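PDB 6WBT: cellulase IBT99 from Metagenomes, which probably hydrolyses 6-phospho-alpha-glucosides to release glucose 6-phosphate, as a family 4 glycosidase that uses NAD and a manganese ion. Local coordinates for residues A[16-27]-A[316-326]. Sequence-based numbering, arbitrary orientation.
With NAD (nicotinamide-adenine-dinucleotide), chain G.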
# COMPACT_ATOMS: atom_id res chain seq x y z
N TYR A 16 14.28 40.29 -3.61
CA TYR A 16 12.99 40.16 -4.27
C TYR A 16 11.90 40.96 -3.57
O TYR A 16 10.75 40.95 -4.04
CB TYR A 16 12.57 38.69 -4.34
CG TYR A 16 13.54 37.81 -5.11
CD1 TYR A 16 14.44 37.00 -4.45
CD2 TYR A 16 13.54 37.80 -6.50
CE1 TYR A 16 15.33 36.20 -5.15
CE2 TYR A 16 14.41 37.00 -7.21
CZ TYR A 16 15.31 36.20 -6.53
OH TYR A 16 16.18 35.40 -7.23
N THR A 17 12.21 41.65 -2.47
CA THR A 17 11.19 42.40 -1.75
C THR A 17 10.60 43.54 -2.57
O THR A 17 9.37 43.64 -2.63
CB THR A 17 11.76 42.90 -0.41
OG1 THR A 17 12.17 41.78 0.38
CG2 THR A 17 10.72 43.70 0.35
N PRO A 18 11.39 44.42 -3.21
CA PRO A 18 10.76 45.46 -4.05
C PRO A 18 9.96 44.90 -5.21
O PRO A 18 9.06 45.59 -5.71
CB PRO A 18 11.96 46.28 -4.55
CG PRO A 18 13.05 45.99 -3.58
CD PRO A 18 12.85 44.57 -3.17
N GLY A 19 10.25 43.68 -5.65
CA GLY A 19 9.50 43.11 -6.76
C GLY A 19 8.11 42.66 -6.36
O GLY A 19 7.12 43.02 -7.01
N ILE A 20 8.01 41.89 -5.28
CA ILE A 20 6.71 41.37 -4.86
C ILE A 20 5.85 42.44 -4.22
O ILE A 20 4.62 42.30 -4.20
CB ILE A 20 6.88 40.17 -3.90
CG1 ILE A 20 7.27 40.65 -2.50
CG2 ILE A 20 7.91 39.19 -4.44
CD1 ILE A 20 7.02 39.62 -1.42
N VAL A 21 6.45 43.51 -3.69
CA VAL A 21 5.65 44.62 -3.18
C VAL A 21 4.89 45.28 -4.31
O VAL A 21 3.69 45.58 -4.18
CB VAL A 21 6.55 45.63 -2.43
CG1 VAL A 21 5.82 46.94 -2.22
CG2 VAL A 21 7.00 45.06 -1.10
N LYS A 22 5.55 45.52 -5.44
CA LYS A 22 4.88 46.10 -6.59
C LYS A 22 3.86 45.13 -7.18
O LYS A 22 2.77 45.54 -7.60
CB LYS A 22 5.91 46.52 -7.64
CG LYS A 22 5.38 47.46 -8.71
CD LYS A 22 4.93 46.71 -9.96
CE LYS A 22 4.43 47.68 -11.02
NZ LYS A 22 3.96 46.96 -12.25
N ASP A 23 4.19 43.84 -7.22
CA ASP A 23 3.24 42.85 -7.71
C ASP A 23 2.05 42.70 -6.77
O ASP A 23 0.96 42.33 -7.22
CB ASP A 23 3.94 41.50 -7.91
CG ASP A 23 4.85 41.49 -9.12
OD1 ASP A 23 4.36 41.80 -10.23
OD2 ASP A 23 6.05 41.19 -8.97
N LEU A 24 2.24 42.98 -5.48
CA LEU A 24 1.12 42.97 -4.55
C LEU A 24 0.27 44.22 -4.67
O LEU A 24 -0.96 44.16 -4.52
CB LEU A 24 1.63 42.80 -3.12
CG LEU A 24 0.57 42.74 -2.01
CD1 LEU A 24 -0.34 41.54 -2.20
CD2 LEU A 24 1.23 42.71 -0.64
N LEU A 25 0.89 45.37 -4.95
CA LEU A 25 0.15 46.61 -5.12
C LEU A 25 -0.65 46.63 -6.42
O LEU A 25 -1.66 47.34 -6.51
CB LEU A 25 1.10 47.81 -5.08
CG LEU A 25 1.79 48.08 -3.74
CD1 LEU A 25 2.70 49.30 -3.84
CD2 LEU A 25 0.76 48.27 -2.63
N ASP A 26 -0.22 45.87 -7.43
CA ASP A 26 -0.97 45.79 -8.68
C ASP A 26 -2.29 45.05 -8.54
O ASP A 26 -3.11 45.10 -9.46
CB ASP A 26 -0.13 45.12 -9.77
CG ASP A 26 1.08 45.94 -10.16
OD1 ASP A 26 1.05 47.18 -9.97
OD2 ASP A 26 2.07 45.36 -10.66
N GLN A 27 -2.51 44.37 -7.42
CA GLN A 27 -3.77 43.69 -7.16
C GLN A 27 -4.49 44.37 -6.00
O GLN A 27 -4.98 43.70 -5.08
CB GLN A 27 -3.54 42.21 -6.87
CG GLN A 27 -2.84 41.46 -7.99
CD GLN A 27 -3.70 41.35 -9.23
OE1 GLN A 27 -3.24 41.59 -10.35
NE2 GLN A 27 -4.96 40.98 -9.05
N PHE A 316 13.60 45.76 -10.64
CA PHE A 316 13.13 44.68 -9.79
C PHE A 316 11.73 44.20 -10.15
O PHE A 316 11.19 43.33 -9.46
CB PHE A 316 13.17 45.12 -8.33
CG PHE A 316 14.29 46.07 -8.01
CD1 PHE A 316 15.60 45.62 -7.91
CD2 PHE A 316 14.04 47.42 -7.83
CE1 PHE A 316 16.63 46.50 -7.63
CE2 PHE A 316 15.07 48.30 -7.54
CZ PHE A 316 16.37 47.84 -7.44
N TYR A 317 11.13 44.74 -11.22
CA TYR A 317 9.79 44.37 -11.63
C TYR A 317 9.79 43.28 -12.70
O TYR A 317 8.87 43.20 -13.52
CB TYR A 317 9.02 45.59 -12.14
CG TYR A 317 8.85 46.72 -11.15
CD1 TYR A 317 9.12 46.54 -9.79
CD2 TYR A 317 8.42 47.97 -11.56
CE1 TYR A 317 8.97 47.57 -8.89
CE2 TYR A 317 8.27 49.01 -10.67
CZ TYR A 317 8.54 48.81 -9.33
OH TYR A 317 8.38 49.84 -8.44
N VAL A 318 10.82 42.43 -12.72
CA VAL A 318 10.98 41.42 -13.76
C VAL A 318 10.74 40.04 -13.17
O VAL A 318 10.95 39.80 -11.97
CB VAL A 318 12.37 41.51 -14.42
CG1 VAL A 318 12.54 42.84 -15.12
CG2 VAL A 318 13.47 41.31 -13.38
N GLY A 319 10.28 39.13 -14.02
CA GLY A 319 10.04 37.75 -13.63
C GLY A 319 8.59 37.50 -13.26
O GLY A 319 7.81 38.41 -12.98
N VAL A 320 8.23 36.21 -13.25
CA VAL A 320 6.89 35.79 -12.87
C VAL A 320 6.91 35.46 -11.38
O VAL A 320 5.99 34.82 -10.85
CB VAL A 320 6.41 34.58 -13.70
CG1 VAL A 320 4.89 34.54 -13.77
CG2 VAL A 320 7.02 34.65 -15.10
N HIS A 321 7.97 35.89 -10.70
CA HIS A 321 8.13 35.60 -9.29
C HIS A 321 7.02 36.24 -8.47
O HIS A 321 6.30 35.55 -7.74
CB HIS A 321 9.50 36.08 -8.81
CG HIS A 321 9.86 35.62 -7.44
ND1 HIS A 321 9.94 36.48 -6.36
CD2 HIS A 321 10.17 34.39 -6.97
CE1 HIS A 321 10.28 35.79 -5.29
NE2 HIS A 321 10.41 34.52 -5.62
N GLY A 322 6.86 37.56 -8.58
CA GLY A 322 5.83 38.23 -7.81
C GLY A 322 4.42 37.95 -8.29
O GLY A 322 3.49 37.93 -7.49
N LYS A 323 4.25 37.73 -9.60
CA LYS A 323 2.91 37.48 -10.13
C LYS A 323 2.34 36.16 -9.62
O LYS A 323 1.13 36.06 -9.36
CB LYS A 323 2.94 37.49 -11.66
CG LYS A 323 3.14 38.86 -12.28
CD LYS A 323 3.17 38.77 -13.79
CE LYS A 323 3.26 40.15 -14.43
NZ LYS A 323 3.34 40.06 -15.92
N PHE A 324 3.19 35.14 -9.47
CA PHE A 324 2.71 33.83 -9.05
C PHE A 324 2.40 33.78 -7.56
O PHE A 324 1.42 33.14 -7.15
CB PHE A 324 3.75 32.76 -9.43
CG PHE A 324 3.52 31.44 -8.76
CD1 PHE A 324 2.36 30.72 -8.99
CD2 PHE A 324 4.48 30.90 -7.92
CE1 PHE A 324 2.15 29.50 -8.38
CE2 PHE A 324 4.28 29.67 -7.32
CZ PHE A 324 3.12 28.97 -7.54
N ILE A 325 3.21 34.44 -6.74
CA ILE A 325 3.00 34.40 -5.29
C ILE A 325 1.76 35.20 -4.90
O ILE A 325 0.99 34.79 -4.03
CB ILE A 325 4.26 34.90 -4.56
CG1 ILE A 325 5.46 34.05 -4.96
CG2 ILE A 325 4.05 34.86 -3.06
CD1 ILE A 325 6.79 34.70 -4.67
N VAL A 326 1.55 36.35 -5.55
CA VAL A 326 0.38 37.16 -5.25
C VAL A 326 -0.90 36.44 -5.66
O VAL A 326 -1.93 36.54 -4.99
CB VAL A 326 0.50 38.55 -5.92
CG1 VAL A 326 -0.80 39.33 -5.79
CG2 VAL A 326 1.65 39.33 -5.30
PA NAD G . 18.82 37.77 0.38
O1A NAD G . 19.98 37.13 1.06
O2A NAD G . 19.09 38.90 -0.55
O5B NAD G . 17.76 38.25 1.50
C5B NAD G . 17.25 37.28 2.45
C4B NAD G . 16.73 38.00 3.67
O4B NAD G . 16.27 37.04 4.66
C3B NAD G . 17.74 38.90 4.41
O3B NAD G . 17.16 40.17 4.65
C2B NAD G . 17.96 38.15 5.73
O2B NAD G . 18.40 38.97 6.79
C1B NAD G . 16.58 37.56 5.93
N9A NAD G . 16.52 36.48 6.91
C8A NAD G . 17.48 35.53 7.14
N7A NAD G . 17.17 34.69 8.10
C5A NAD G . 15.93 35.12 8.54
C6A NAD G . 15.06 34.64 9.54
N6A NAD G . 15.33 33.59 10.31
N1A NAD G . 13.90 35.30 9.73
C2A NAD G . 13.63 36.36 8.95
N3A NAD G . 14.36 36.90 7.98
C4A NAD G . 15.52 36.23 7.82
O3 NAD G . 17.99 36.65 -0.40
PN NAD G . 17.32 36.62 -1.86
O1N NAD G . 16.45 37.83 -2.02
O2N NAD G . 18.39 36.37 -2.87
O5D NAD G . 16.40 35.32 -1.73
C5D NAD G . 15.47 35.26 -0.62
C4D NAD G . 14.90 33.87 -0.53
O4D NAD G . 14.01 33.64 -1.64
C3D NAD G . 15.92 32.73 -0.59
O3D NAD G . 15.62 31.76 0.41
C2D NAD G . 15.67 32.17 -1.99
O2D NAD G . 16.14 30.85 -2.20
C1D NAD G . 14.15 32.29 -2.05
N1N NAD G . 13.63 32.15 -3.44
C2N NAD G . 12.97 31.01 -3.81
C3N NAD G . 12.50 30.85 -5.11
C7N NAD G . 11.74 29.59 -5.44
O7N NAD G . 11.86 29.08 -6.55
N7N NAD G . 10.94 29.09 -4.50
C4N NAD G . 12.73 31.86 -6.04
C5N NAD G . 13.36 33.02 -5.64
C6N NAD G . 13.79 33.15 -4.34
O HOH W 1 10.69 39.54 -6.89
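Y16 and H321 meet beside the cofactor as an oblique aromatic pair, centroids 4.6 Å apart and planes turned by 40°. Y16 CD2 lies over one face of the imidazole, and I325 CD1 also packs over a face of that ring, while I20 CG2 approaches obliquely. One face of the Y16 ring carries the nicotinamide atom C5N, and NAD O5D sits in plane at its edge. H321 NE2 comes within 3.3 Å of the same NAD C5N; with its CG anti to the backbone N (chi1 -170°), the imidazole reaches the nicotinamide. A water donates to Y16 O (water oxygen to Y16 O 3.2 Å) and also hydrogen-bonds to H321 ND1, bridging the two segments.

K22 lays its aliphatic chain across one face of the Y317 ring in a CH-pi contact, CG 3.7 Å from the centroid, and P18 O comes to the ring edge. Bent at chi2, K22 carries NZ on to a salt bridge with D26 OD2, 2.9 Å away.

Backbones close in at G322, whose CA is 4.4 Å from I20 CA and 3.2 Å from D23 OD2; V326 CG2 packs against D23 O and L24 CB. Helix 17-25 crosses helix 321-326 at -53°, axes 8.3 Å apart. Behind helix 17-25, T17, V21 and L24 rest on strand 33-39 of the Rossmann-type sheet; helix 43-60 flanks K22 and Y317, and V320 and F324 lean on helix 173-184.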